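Local coordinates for conserved protein MTH689 (Methanothermobacter thermautotrophicus, PDB 2WNY) that is of unknown function but, as a DUF54 family member encoded in the exosome superoperon, probably binds RNA, at residues 14-19 / 52-57; 78-83 / 135-140; 27-32 / 101-106. The protein carries 1 engineered substitution. One frame throughout, in Å; residues are numbered along the deposited sequence.

Contact 1: 14-19 / 52-57. Engineered in segment 14-19: Cys14 (natural residue Arg).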
ATOM      1  N   CYS A  14       2.016   3.110   5.547  1.00 25.47           N
ATOM      2  CA  CYS A  14       1.703   4.037   6.594  1.00 30.69           C
ATOM      3  C   CYS A  14       0.189   3.989   6.858  1.00 25.45           C
ATOM      4  O   CYS A  14      -0.596   3.979   5.912  1.00 26.37           O
ATOM      5  CB  CYS A  14       2.124   5.440   6.118  1.00 35.24           C
ATOM      6  SG  CYS A  14       1.949   6.646   7.336  1.00 56.27           S
ATOM      7  N   LEU A  15      -0.229   3.964   8.123  1.00 24.27           N
ATOM      8  CA  LEU A  15      -1.669   4.190   8.458  1.00 22.34           C
ATOM      9  C   LEU A  15      -1.773   4.737   9.858  1.00 24.75           C
ATOM     10  O   LEU A  15      -0.782   4.732  10.608  1.00 26.25           O
ATOM     11  CB  LEU A  15      -2.580   2.976   8.209  1.00 24.33           C
ATOM     12  CG  LEU A  15      -2.539   1.726   9.090  1.00 25.95           C
ATOM     13  CD1 LEU A  15      -3.756   0.874   8.776  1.00 29.82           C
ATOM     14  CD2 LEU A  15      -1.241   0.947   8.901  1.00 30.39           C
ATOM     15  N   MET A  16      -2.939   5.288  10.178  1.00 22.33           N
ATOM     16  CA  MET A  16      -3.078   6.082  11.376  1.00 26.52           C
ATOM     17  C   MET A  16      -4.077   5.465  12.314  1.00 25.18           C
ATOM     18  O   MET A  16      -5.024   4.790  11.886  1.00 21.58           O
ATOM     19  CB  MET A  16      -3.492   7.515  11.016  1.00 28.50           C
ATOM     20  CG  MET A  16      -3.280   7.801   9.547  1.00 43.89           C
ATOM     21  SD  MET A  16      -2.612   9.405   9.202  1.00 71.51           S
ATOM     22  CE  MET A  16      -0.901   8.935   9.006  1.00 59.02           C
ATOM     23  N   VAL A  17      -3.844   5.694  13.600  1.00 19.93           N
ATOM     24  CA  VAL A  17      -4.790   5.266  14.625  1.00 21.06           C
ATOM     25  C   VAL A  17      -5.227   6.522  15.365  1.00 22.53           C
ATOM     26  O   VAL A  17      -4.416   7.147  16.074  1.00 21.85           O
ATOM     27  CB  VAL A  17      -4.168   4.294  15.637  1.00 24.67           C
ATOM     28  CG1 VAL A  17      -5.237   3.792  16.621  1.00 26.22           C
ATOM     29  CG2 VAL A  17      -3.492   3.103  14.930  1.00 24.40           C
ATOM     30  N   TYR A  18      -6.502   6.862  15.214  1.00 20.41           N
ATOM     31  CA  TYR A  18      -7.070   8.010  15.908  1.00 21.33           C
ATOM     32  C   TYR A  18      -7.504   7.601  17.326  1.00 20.25           C
ATOM     33  O   TYR A  18      -7.506   6.412  17.683  1.00 19.85           O
ATOM     34  CB  TYR A  18      -8.194   8.644  15.082  1.00 19.21           C
ATOM     35  CG  TYR A  18      -7.639   9.391  13.887  1.00 23.13           C
ATOM     36  CD1 TYR A  18      -7.357  10.755  13.962  1.00 23.09           C
ATOM     37  CD2 TYR A  18      -7.336   8.720  12.700  1.00 24.57           C
ATOM     38  CE1 TYR A  18      -6.804  11.438  12.890  1.00 21.48           C
ATOM     39  CE2 TYR A  18      -6.772   9.394  11.617  1.00 25.52           C
ATOM     40  CZ  TYR A  18      -6.508  10.739  11.719  1.00 22.63           C
ATOM     41  OH  TYR A  18      -5.948  11.399  10.668  1.00 30.59           O
ATOM     42  N   GLY A  19      -7.840   8.596  18.130  1.00 19.41           N
ATOM     43  CA  GLY A  19      -8.122   8.369  19.552  1.00 20.29           C
ATOM     44  C   GLY A  19      -9.264   7.394  19.782  1.00 19.56           C
ATOM     45  O   GLY A  19      -9.190   6.590  20.689  1.00 19.57           O
ATOM     46  N   ILE A  52      -2.413  11.064  16.790  1.00 30.32           N
ATOM     47  CA  ILE A  52      -2.525   9.725  16.223  1.00 26.42           C
ATOM     48  C   ILE A  52      -1.292   8.924  16.587  1.00 27.72           C
ATOM     49  O   ILE A  52      -0.240   9.485  16.954  1.00 28.24           O
ATOM     50  CB  ILE A  52      -2.638   9.749  14.688  1.00 25.46           C
ATOM     51  CG1 ILE A  52      -1.433  10.482  14.062  1.00 29.05           C
ATOM     52  CG2 ILE A  52      -3.968  10.395  14.257  1.00 21.95           C
ATOM     53  CD1 ILE A  52      -1.372  10.427  12.518  1.00 22.47           C
ATOM     54  N   THR A  53      -1.433   7.609  16.518  1.00 26.45           N
ATOM     55  CA  THR A  53      -0.284   6.757  16.380  1.00 28.14           C
ATOM     56  C   THR A  53      -0.169   6.514  14.893  1.00 27.56           C
ATOM     57  O   THR A  53      -1.145   6.158  14.243  1.00 26.09           O
ATOM     58  CB  THR A  53      -0.461   5.411  17.093  1.00 26.97           C
ATOM     59  OG1 THR A  53      -0.605   5.650  18.486  1.00 29.71           O
ATOM     60  CG2 THR A  53       0.783   4.546  16.897  1.00 21.19           C
ATOM     61  N   VAL A  54       1.022   6.734  14.353  1.00 28.09           N
ATOM     62  CA  VAL A  54       1.295   6.312  12.975  1.00 26.33           C
ATOM     63  C   VAL A  54       1.890   4.916  13.033  1.00 25.72           C
ATOM     64  O   VAL A  54       2.835   4.677  13.790  1.00 25.53           O
ATOM     65  CB  VAL A  54       2.280   7.286  12.263  1.00 31.67           C
ATOM     66  CG1 VAL A  54       2.821   6.674  10.978  1.00 28.44           C
ATOM     67  CG2 VAL A  54       1.578   8.581  11.961  1.00 29.20           C
ATOM     68  N   LEU A  55       1.317   4.004  12.255  1.00 22.18           N
ATOM     69  CA  LEU A  55       1.881   2.669  12.076  1.00 26.41           C
ATOM     70  C   LEU A  55       2.578   2.642  10.733  1.00 24.70           C
ATOM     71  O   LEU A  55       1.930   2.797   9.701  1.00 28.26           O
ATOM     72  CB  LEU A  55       0.766   1.608  12.108  1.00 22.82           C
ATOM     73  CG  LEU A  55      -0.056   1.629  13.407  1.00 26.09           C
ATOM     74  CD1 LEU A  55      -1.347   0.783  13.230  1.00 19.11           C
ATOM     75  CD2 LEU A  55       0.765   1.136  14.612  1.00 26.49           C
ATOM     76  N   ARG A  56       3.891   2.470  10.759  1.00 27.88           N
ATOM     77  CA  ARG A  56       4.729   2.499   9.568  1.00 29.65           C
ATOM     78  C   ARG A  56       5.591   1.239   9.438  1.00 30.03           C
ATOM     79  O   ARG A  56       5.968   0.617  10.429  1.00 28.82           O
ATOM     80  CB  ARG A  56       5.695   3.675   9.660  1.00 34.48           C
ATOM     81  CG  ARG A  56       5.198   4.987   9.181  1.00 40.26           C
ATOM     82  CD  ARG A  56       6.364   5.994   9.218  1.00 57.58           C
ATOM     83  NE  ARG A  56       5.939   7.327   9.650  1.00 70.04           N
ATOM     84  CZ  ARG A  56       5.657   8.346   8.839  1.00 72.90           C
ATOM     85  NH1 ARG A  56       5.751   8.210   7.519  1.00 77.16           N
ATOM     86  NH2 ARG A  56       5.274   9.507   9.355  1.00 66.18           N
ATOM     87  N   GLY A  57       5.948   0.898   8.208  1.00 29.65           N
ATOM     88  CA  GLY A  57       6.887  -0.187   7.974  1.00 29.91           C
ATOM     89  C   GLY A  57       7.437  -0.081   6.575  1.00 33.94           C
ATOM     90  O   GLY A  57       6.874   0.614   5.709  1.00 31.56           O
TER
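Strands 14-17 and 52-57 run antiparallel, their axes 4.6 Å apart at closest approach and inclined at 154°, with Leu15 facing Leu55 and Val17 facing Thr53 as hydrogen-bonded pairs. Each pair exchanges two backbone bonds: Leu15 N to Leu55 O and Leu55 N back to Leu15 O, then Val17 N to Thr53 O and Thr53 N to Val17 O, the last the longest at 3.1 Å. Between them sits the non-hydrogen-bonded pair Met16-Val54, and Cys14 and Arg56 form another. On the face carrying Leu15, Val17, Thr53 and Leu55, Leu55 CD1 reaches across diagonally to Val17 CG2 at 3.6 Å, while Leu15 CD2 leans against Leu55 CB. Val26 of helix 23-30 touches Leu15, Val17 and Leu55. The other face carries Cys14, Met16, Val54 and Arg56. Met16 is bent at both chi2 and chi3, which lays SD 3.7 Å from Ile52 CD1 and carries CE alongside Val54 CG2. The engineered Cys14 puts SG 3.7 Å from Val54 CG1 and over one face of the Arg56 guanidinium, whose NE is salt-bridged to Glu42. At Tyr18, Ile52 CG2 lies over one face of the ring, a CH-pi contact 3.4 Å from methyl carbon to ring centroid and 18° off the normal. Tyr18 OH is hydrogen-bonded to Tyr47 N. Strand 51-59 lies between 40-45 and 8-17, so the pairing is an antiparallel ladder inside the six-stranded sheet, with helix 23-30 packed on the face of Leu15, Val17 and Leu55.

Contact 2: 78-83 / 135-140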
ATOM      1  N   GLY A  78      -7.064  -5.884 -15.184  1.00 55.79           N
ATOM      2  CA  GLY A  78      -7.947  -5.076 -16.032  1.00 59.87           C
ATOM      3  C   GLY A  78      -8.376  -3.736 -15.457  1.00 57.79           C
ATOM      4  O   GLY A  78      -9.313  -3.116 -15.948  1.00 61.34           O
ATOM      5  N   ARG A  79      -7.692  -3.283 -14.412  1.00 52.65           N
ATOM      6  CA  ARG A  79      -8.030  -2.020 -13.787  1.00 51.61           C
ATOM      7  C   ARG A  79      -6.827  -1.080 -13.826  1.00 50.78           C
ATOM      8  O   ARG A  79      -6.617  -0.265 -12.911  1.00 47.28           O
ATOM      9  CB  ARG A  79      -8.503  -2.266 -12.346  1.00 47.87           C
ATOM     10  CG  ARG A  79      -9.882  -2.893 -12.253  1.00 52.79           C
ATOM     11  CD  ARG A  79     -10.236  -3.271 -10.838  1.00 51.47           C
ATOM     12  NE  ARG A  79     -10.385  -2.091  -9.983  1.00 53.08           N
ATOM     13  CZ  ARG A  79     -10.685  -2.127  -8.687  1.00 57.36           C
ATOM     14  NH1 ARG A  79     -10.863  -3.285  -8.067  1.00 55.63           N
ATOM     15  NH2 ARG A  79     -10.808  -0.998  -8.005  1.00 52.99           N
ATOM     16  N   MET A  80      -6.030  -1.189 -14.885  1.00 53.28           N
ATOM     17  CA  MET A  80      -4.771  -0.443 -14.942  1.00 54.99           C
ATOM     18  C   MET A  80      -5.030   1.062 -15.013  1.00 57.20           C
ATOM     19  O   MET A  80      -4.304   1.851 -14.404  1.00 57.16           O
ATOM     20  CB  MET A  80      -3.886  -0.923 -16.101  1.00 57.03           C
ATOM     21  CG  MET A  80      -2.521  -0.237 -16.191  1.00 57.75           C
ATOM     22  SD  MET A  80      -1.447  -0.455 -14.746  1.00 53.60           S
ATOM     23  CE  MET A  80      -0.174   0.751 -15.115  1.00 50.80           C
ATOM     24  N   ASP A  81      -6.090   1.446 -15.714  1.00 61.58           N
ATOM     25  CA  ASP A  81      -6.451   2.853 -15.870  1.00 64.98           C
ATOM     26  C   ASP A  81      -6.735   3.560 -14.525  1.00 62.19           C
ATOM     27  O   ASP A  81      -6.671   4.786 -14.447  1.00 63.90           O
ATOM     28  CB  ASP A  81      -7.631   2.989 -16.829  1.00 70.64           C
ATOM     29  CG  ASP A  81      -8.920   2.430 -16.255  1.00 72.51           C
ATOM     30  OD1 ASP A  81      -8.873   1.487 -15.433  1.00 67.58           O
ATOM     31  OD2 ASP A  81      -9.988   2.946 -16.632  1.00 78.91           O
ATOM     32  N   GLU A  82      -7.021   2.784 -13.478  1.00 56.45           N
ATOM     33  CA  GLU A  82      -7.204   3.324 -12.128  1.00 55.58           C
ATOM     34  C   GLU A  82      -5.876   3.560 -11.401  1.00 52.73           C
ATOM     35  O   GLU A  82      -5.848   4.174 -10.333  1.00 52.37           O
ATOM     36  CB  GLU A  82      -8.072   2.389 -11.277  1.00 53.43           C
ATOM     37  CG  GLU A  82      -9.539   2.325 -11.687  1.00 60.12           C
ATOM     38  CD  GLU A  82     -10.342   1.399 -10.794  1.00 63.70           C
ATOM     39  OE1 GLU A  82     -10.425   1.666  -9.569  1.00 62.01           O
ATOM     40  OE2 GLU A  82     -10.889   0.402 -11.316  1.00 64.26           O
ATOM     41  N   LEU A  83      -4.779   3.064 -11.965  1.00 51.96           N
ATOM     42  CA  LEU A  83      -3.484   3.115 -11.280  1.00 47.84           C
ATOM     43  C   LEU A  83      -2.474   3.982 -12.013  1.00 49.30           C
ATOM     44  O   LEU A  83      -1.532   4.484 -11.406  1.00 46.65           O
ATOM     45  CB  LEU A  83      -2.915   1.700 -11.096  1.00 45.15           C
ATOM     46  CG  LEU A  83      -3.718   0.674 -10.282  1.00 46.51           C
ATOM     47  CD1 LEU A  83      -2.968  -0.638 -10.239  1.00 49.32           C
ATOM     48  CD2 LEU A  83      -4.019   1.159  -8.846  1.00 37.43           C
ATOM     49  N   ASN A 135       5.540  -2.130 -16.848  1.00 45.84           N
ATOM     50  CA  ASN A 135       5.772  -3.370 -16.103  1.00 44.22           C
ATOM     51  C   ASN A 135       4.550  -3.846 -15.334  1.00 42.30           C
ATOM     52  O   ASN A 135       4.235  -5.037 -15.330  1.00 43.30           O
ATOM     53  CB  ASN A 135       6.966  -3.213 -15.160  1.00 41.55           C
ATOM     54  CG  ASN A 135       8.282  -3.229 -15.890  1.00 45.40           C
ATOM     55  OD1 ASN A 135       8.345  -3.525 -17.084  1.00 39.45           O
ATOM     56  ND2 ASN A 135       9.348  -2.904 -15.177  1.00 38.74           N
ATOM     57  N   ILE A 136       3.856  -2.910 -14.694  1.00 40.48           N
ATOM     58  CA  ILE A 136       2.655  -3.244 -13.940  1.00 40.43           C
ATOM     59  C   ILE A 136       1.491  -3.591 -14.882  1.00 42.10           C
ATOM     60  O   ILE A 136       0.737  -4.545 -14.627  1.00 40.51           O
ATOM     61  CB  ILE A 136       2.269  -2.110 -12.936  1.00 37.87           C
ATOM     62  CG1 ILE A 136       3.379  -1.888 -11.884  1.00 40.61           C
ATOM     63  CG2 ILE A 136       0.894  -2.386 -12.282  1.00 38.94           C
ATOM     64  CD1 ILE A 136       3.634  -3.066 -10.908  1.00 37.44           C
ATOM     65  N   ARG A 137       1.360  -2.839 -15.979  1.00 46.35           N
ATOM     66  CA  ARG A 137       0.296  -3.087 -16.949  1.00 49.46           C
ATOM     67  C   ARG A 137       0.402  -4.511 -17.516  1.00 52.29           C
ATOM     68  O   ARG A 137      -0.609  -5.220 -17.660  1.00 52.92           O
ATOM     69  CB  ARG A 137       0.339  -2.046 -18.073  1.00 54.08           C
ATOM     70  CG  ARG A 137      -0.890  -2.066 -19.005  1.00 59.91           C
ATOM     71  CD  ARG A 137      -0.560  -1.467 -20.359  1.00 67.83           C
ATOM     72  NE  ARG A 137       0.587  -2.152 -20.964  1.00 78.98           N
ATOM     73  CZ  ARG A 137       0.537  -3.319 -21.615  1.00 82.07           C
ATOM     74  NH1 ARG A 137      -0.614  -3.966 -21.778  1.00 81.73           N
ATOM     75  NH2 ARG A 137       1.651  -3.841 -22.107  1.00 80.53           N
ATOM     76  N   LYS A 138       1.634  -4.913 -17.831  1.00 52.30           N
ATOM     77  CA  LYS A 138       1.931  -6.273 -18.285  1.00 53.58           C
ATOM     78  C   LYS A 138       1.483  -7.304 -17.241  1.00 52.69           C
ATOM     79  O   LYS A 138       0.913  -8.347 -17.584  1.00 53.89           O
ATOM     80  CB  LYS A 138       3.430  -6.421 -18.574  1.00 52.84           C
ATOM     81  CG  LYS A 138       3.843  -7.759 -19.188  1.00 58.18           C
ATOM     82  CD  LYS A 138       3.226  -7.960 -20.575  1.00 66.25           C
ATOM     83  CE  LYS A 138       3.525  -9.346 -21.120  1.00 72.77           C
ATOM     84  NZ  LYS A 138       2.799  -9.599 -22.394  1.00 82.33           N
ATOM     85  N   ILE A 139       1.744  -7.003 -15.968  1.00 48.87           N
ATOM     86  CA  ILE A 139       1.371  -7.903 -14.875  1.00 48.37           C
ATOM     87  C   ILE A 139      -0.152  -7.965 -14.714  1.00 48.90           C
ATOM     88  O   ILE A 139      -0.703  -9.044 -14.470  1.00 52.28           O
ATOM     89  CB  ILE A 139       2.090  -7.528 -13.544  1.00 42.50           C
ATOM     90  CG1 ILE A 139       3.596  -7.835 -13.658  1.00 43.97           C
ATOM     91  CG2 ILE A 139       1.473  -8.268 -12.355  1.00 43.16           C
ATOM     92  CD1 ILE A 139       4.495  -7.134 -12.581  1.00 48.25           C
ATOM     93  N   LEU A 140      -0.816  -6.823 -14.896  1.00 48.03           N
ATOM     94  CA  LEU A 140      -2.269  -6.724 -14.771  1.00 50.12           C
ATOM     95  C   LEU A 140      -3.034  -7.129 -16.034  1.00 54.57           C
ATOM     96  O   LEU A 140      -4.274  -7.122 -16.038  1.00 56.15           O
ATOM     97  CB  LEU A 140      -2.675  -5.311 -14.350  1.00 49.71           C
ATOM     98  CG  LEU A 140      -2.180  -4.879 -12.969  1.00 45.14           C
ATOM     99  CD1 LEU A 140      -2.694  -3.476 -12.619  1.00 47.92           C
ATOM    100  CD2 LEU A 140      -2.545  -5.906 -11.879  1.00 41.98           C
TER
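The short 3-10 turn 80-82 and its flanking loop lie against the last turns of helix 129-139, the two backbones coming closest at Gly78-Leu140 and Met80-Arg137, with CA atoms 6.0 and 6.1 Å apart. One backbone bond joins them: Gly78 N donates to Leu140 O over 3.2 Å. Met80 and Leu140 carry most of the contact. Met80 CG stands anti to the backbone N (chi1 -177°) and the chain then bends at chi2, which lays the thioether along the helix backbone: SD is 3.8 Å from Arg137 CA and 3.9 Å from Ile136 CG2. Met80 CG meets the aliphatic start of Arg137 at CG, 3.7 Å away, the two side chains crossing at about a right angle, while the Arg137 guanidinium turns away to a salt bridge with Glu134. This packs the loop between helix 62-76 and strand 92-98 against the C-terminal helix; Phe72 and Phe76 of helix 62-76 also touch Leu140, and Phe87 touches both Met80 and Ile136. Leu140 CD1 touches both Met80 SD and Leu83 CD1, 3.7 Å from the latter, with the two leucines again roughly perpendicular. Within the loop, Arg79 grips Glu82 side-on, NE to OE2 and NH2 to OE1, the NH2 bond lying in the guanidinium plane and nearly straight at 176°.

Contact 3: 27-32 / 101-106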
ATOM      1  N   ILE A  27      -4.752  -2.655  12.887  1.00 20.73           N
ATOM      2  CA  ILE A  27      -3.714  -3.593  12.470  1.00 22.82           C
ATOM      3  C   ILE A  27      -4.366  -4.769  11.750  1.00 22.77           C
ATOM      4  O   ILE A  27      -3.838  -5.233  10.740  1.00 22.98           O
ATOM      5  CB  ILE A  27      -2.846  -4.054  13.661  1.00 25.48           C
ATOM      6  CG1 ILE A  27      -1.843  -2.946  14.051  1.00 23.54           C
ATOM      7  CG2 ILE A  27      -2.073  -5.303  13.313  1.00 20.74           C
ATOM      8  CD1 ILE A  27      -1.281  -3.100  15.454  1.00 26.87           C
ATOM      9  N   GLU A  28      -5.514  -5.244  12.243  1.00 22.64           N
ATOM     10  CA  GLU A  28      -6.250  -6.274  11.475  1.00 24.79           C
ATOM     11  C   GLU A  28      -6.517  -5.810  10.029  1.00 23.54           C
ATOM     12  O   GLU A  28      -6.336  -6.579   9.083  1.00 27.56           O
ATOM     13  CB  GLU A  28      -7.555  -6.658  12.166  1.00 25.39           C
ATOM     14  CG  GLU A  28      -8.316  -7.795  11.495  1.00 36.58           C
ATOM     15  CD  GLU A  28      -9.703  -7.994  12.103  1.00 40.12           C
ATOM     16  OE1 GLU A  28      -9.939  -7.524  13.233  1.00 36.38           O
ATOM     17  OE2 GLU A  28     -10.560  -8.608  11.444  1.00 38.88           O
ATOM     18  N   ALA A  29      -6.964  -4.562   9.862  1.00 23.89           N
ATOM     19  CA  ALA A  29      -7.168  -3.991   8.523  1.00 24.15           C
ATOM     20  C   ALA A  29      -5.867  -3.973   7.693  1.00 22.57           C
ATOM     21  O   ALA A  29      -5.844  -4.402   6.547  1.00 22.89           O
ATOM     22  CB  ALA A  29      -7.770  -2.575   8.628  1.00 19.54           C
ATOM     23  N   LEU A  30      -4.777  -3.487   8.280  1.00 22.65           N
ATOM     24  CA  LEU A  30      -3.477  -3.552   7.597  1.00 22.03           C
ATOM     25  C   LEU A  30      -3.115  -4.955   7.160  1.00 23.32           C
ATOM     26  O   LEU A  30      -2.641  -5.149   6.039  1.00 24.26           O
ATOM     27  CB  LEU A  30      -2.374  -3.023   8.513  1.00 22.50           C
ATOM     28  CG  LEU A  30      -0.932  -3.307   8.104  1.00 20.58           C
ATOM     29  CD1 LEU A  30      -0.613  -2.514   6.818  1.00 25.63           C
ATOM     30  CD2 LEU A  30       0.014  -2.890   9.216  1.00 26.29           C
ATOM     31  N   ARG A  31      -3.342  -5.931   8.034  1.00 21.86           N
ATOM     32  CA  ARG A  31      -3.022  -7.340   7.712  1.00 24.28           C
ATOM     33  C   ARG A  31      -3.961  -7.989   6.708  1.00 26.55           C
ATOM     34  O   ARG A  31      -3.735  -9.126   6.288  1.00 26.36           O
ATOM     35  CB  ARG A  31      -2.927  -8.171   8.994  1.00 24.36           C
ATOM     36  CG  ARG A  31      -1.651  -7.825   9.744  1.00 25.46           C
ATOM     37  CD  ARG A  31      -1.514  -8.551  11.048  1.00 28.00           C
ATOM     38  NE  ARG A  31      -0.294  -8.078  11.701  1.00 29.05           N
ATOM     39  CZ  ARG A  31      -0.032  -8.194  12.997  1.00 34.53           C
ATOM     40  NH1 ARG A  31      -0.898  -8.782  13.811  1.00 29.23           N
ATOM     41  NH2 ARG A  31       1.112  -7.709  13.473  1.00 32.89           N
ATOM     42  N   ASN A  32      -5.012  -7.272   6.316  1.00 24.96           N
ATOM     43  CA  ASN A  32      -5.788  -7.704   5.155  1.00 27.81           C
ATOM     44  C   ASN A  32      -5.171  -7.166   3.868  1.00 28.01           C
ATOM     45  O   ASN A  32      -5.621  -7.458   2.777  1.00 27.45           O
ATOM     46  CB  ASN A  32      -7.242  -7.279   5.289  1.00 29.54           C
ATOM     47  CG  ASN A  32      -8.009  -8.161   6.247  1.00 30.95           C
ATOM     48  OD1 ASN A  32      -7.654  -9.316   6.440  1.00 29.65           O
ATOM     49  ND2 ASN A  32      -9.042  -7.617   6.868  1.00 27.25           N
ATOM     50  N   LYS A 101     -12.860  -0.533   4.603  1.00 24.93           N
ATOM     51  CA  LYS A 101     -12.950  -1.617   3.645  1.00 26.94           C
ATOM     52  C   LYS A 101     -11.870  -2.675   3.868  1.00 23.04           C
ATOM     53  O   LYS A 101     -12.174  -3.873   3.867  1.00 27.21           O
ATOM     54  CB  LYS A 101     -12.921  -1.079   2.215  1.00 27.42           C
ATOM     55  CG  LYS A 101     -14.169  -0.287   1.847  1.00 26.36           C
ATOM     56  CD  LYS A 101     -15.476  -1.092   1.954  1.00 31.70           C
ATOM     57  CE  LYS A 101     -15.809  -1.812   0.649  1.00 41.82           C
ATOM     58  NZ  LYS A 101     -17.158  -2.485   0.703  1.00 44.35           N
ATOM     59  N   ALA A 102     -10.625  -2.253   4.086  1.00 23.88           N
ATOM     60  CA  ALA A 102      -9.559  -3.215   4.430  1.00 23.04           C
ATOM     61  C   ALA A 102      -9.923  -4.076   5.641  1.00 22.82           C
ATOM     62  O   ALA A 102      -9.652  -5.268   5.664  1.00 23.51           O
ATOM     63  CB  ALA A 102      -8.219  -2.478   4.666  1.00 22.46           C
ATOM     64  N   LEU A 103     -10.549  -3.483   6.658  1.00 23.08           N
ATOM     65  CA  LEU A 103     -10.916  -4.265   7.830  1.00 23.96           C
ATOM     66  C   LEU A 103     -11.924  -5.355   7.434  1.00 28.58           C
ATOM     67  O   LEU A 103     -11.920  -6.458   8.001  1.00 30.65           O
ATOM     68  CB  LEU A 103     -11.484  -3.370   8.937  1.00 23.22           C
ATOM     69  CG  LEU A 103     -12.009  -4.106  10.166  1.00 27.53           C
ATOM     70  CD1 LEU A 103     -10.865  -4.792  10.891  1.00 31.86           C
ATOM     71  CD2 LEU A 103     -12.698  -3.110  11.077  1.00 24.39           C
ATOM     72  N   GLU A 104     -12.761  -5.059   6.446  1.00 28.88           N
ATOM     73  CA  GLU A 104     -13.699  -6.065   5.943  1.00 33.90           C
ATOM     74  C   GLU A 104     -13.077  -6.974   4.868  1.00 33.49           C
ATOM     75  O   GLU A 104     -13.772  -7.781   4.281  1.00 36.41           O
ATOM     76  CB  GLU A 104     -15.001  -5.419   5.422  1.00 33.75           C
ATOM     77  CG  GLU A 104     -15.704  -4.487   6.394  1.00 40.79           C
ATOM     78  CD  GLU A 104     -16.218  -5.189   7.657  1.00 52.63           C
ATOM     79  OE1 GLU A 104     -16.775  -6.304   7.530  1.00 45.50           O
ATOM     80  OE2 GLU A 104     -16.081  -4.610   8.773  1.00 47.33           O
ATOM     81  N   GLY A 105     -11.773  -6.838   4.626  1.00 32.37           N
ATOM     82  CA  GLY A 105     -11.066  -7.707   3.674  1.00 35.29           C
ATOM     83  C   GLY A 105     -11.225  -7.275   2.226  1.00 35.53           C
ATOM     84  O   GLY A 105     -11.075  -8.079   1.307  1.00 37.71           O
ATOM     85  N   VAL A 106     -11.548  -6.000   2.019  1.00 33.40           N
ATOM     86  CA  VAL A 106     -11.756  -5.490   0.670  1.00 34.40           C
ATOM     87  C   VAL A 106     -10.694  -4.434   0.387  1.00 33.08           C
ATOM     88  O   VAL A 106     -10.368  -3.609   1.263  1.00 32.51           O
ATOM     89  CB  VAL A 106     -13.164  -4.900   0.483  1.00 32.59           C
ATOM     90  CG1 VAL A 106     -13.349  -4.380  -0.942  1.00 39.21           C
ATOM     91  CG2 VAL A 106     -14.245  -5.941   0.823  1.00 40.53           C
TER
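Asn32 turns its amide over the C-terminal turn of helix 99-103 and gives ND2 to Ala102 O at 2.7 Å. The bond lies in the carbonyl plane of Ala102 and close to the amide plane of the asparagine, with an N-H...O angle of 156°. Asn32 CG lies anti to its own carbonyl carbon (chi1 -77°), which sends the amide toward the neighbouring helix end. Ala102 O also accepts from Gly105 N, so two donors hold it. Asn32 CB and CG come near Gly105 CA as well, and Asn32 O accepts from Trp107 NE1, beyond the helix. Deeper in, the small side chains of Ala29 and Ala102 let the helices meet closely, Ala102 CB lying 3.6 Å from Ala29 O. The CA atoms of Ala29 and Leu103 are 3.8 Å apart, and Ala29 CB touches Leu103 N at 3.5 Å and Leu103 CB at 3.8 Å. At the outer margin, Glu28 runs out extended and crosses Leu103 obliquely, so that Leu103 CD1 rests 3.6 Å from Glu28 CD and against the carboxylate. From Lys101 to Val106 the chain forms a Schellman motif: Val106 N bonds to Lys101 O and Gly105 N to Ala102 O, with Gly105, phi 82°, as the C-prime residue. The contact is thus a close helix-to-helix-end packing centred on Ala29, Ala102 and Leu103, in which an asparagine side chain binds a carbonyl at a Schellman-capped helix end, joining helices 23-30 and 99-103 of the RNA-binding family region.

In the fold
From the N terminus, strand 8-17 leads to helix 23-30 and then, through strand 40-45, to strand 51-59, where contact 1 closes the first loop. Contact 3 opens within that loop, at 27-32, and closes only at 101-106, so the two cross; they also touch, Leu55 CD1 on Ile27 CG1 and Leu15 CD2 on Leu30 CD2. Contact 2 opens at 78-83, inside the span of contact 3, and closes at the C terminus, crossing contact 3 but following contact 1 in series. Contacts 1 and 2 lie on opposite sides of the chain's centre. Contact 1 zips two sheet strands, contact 3 joins helices 23-30 and 99-103, and contact 2 fastens the loop after helix 62-76 to the C-terminal helix.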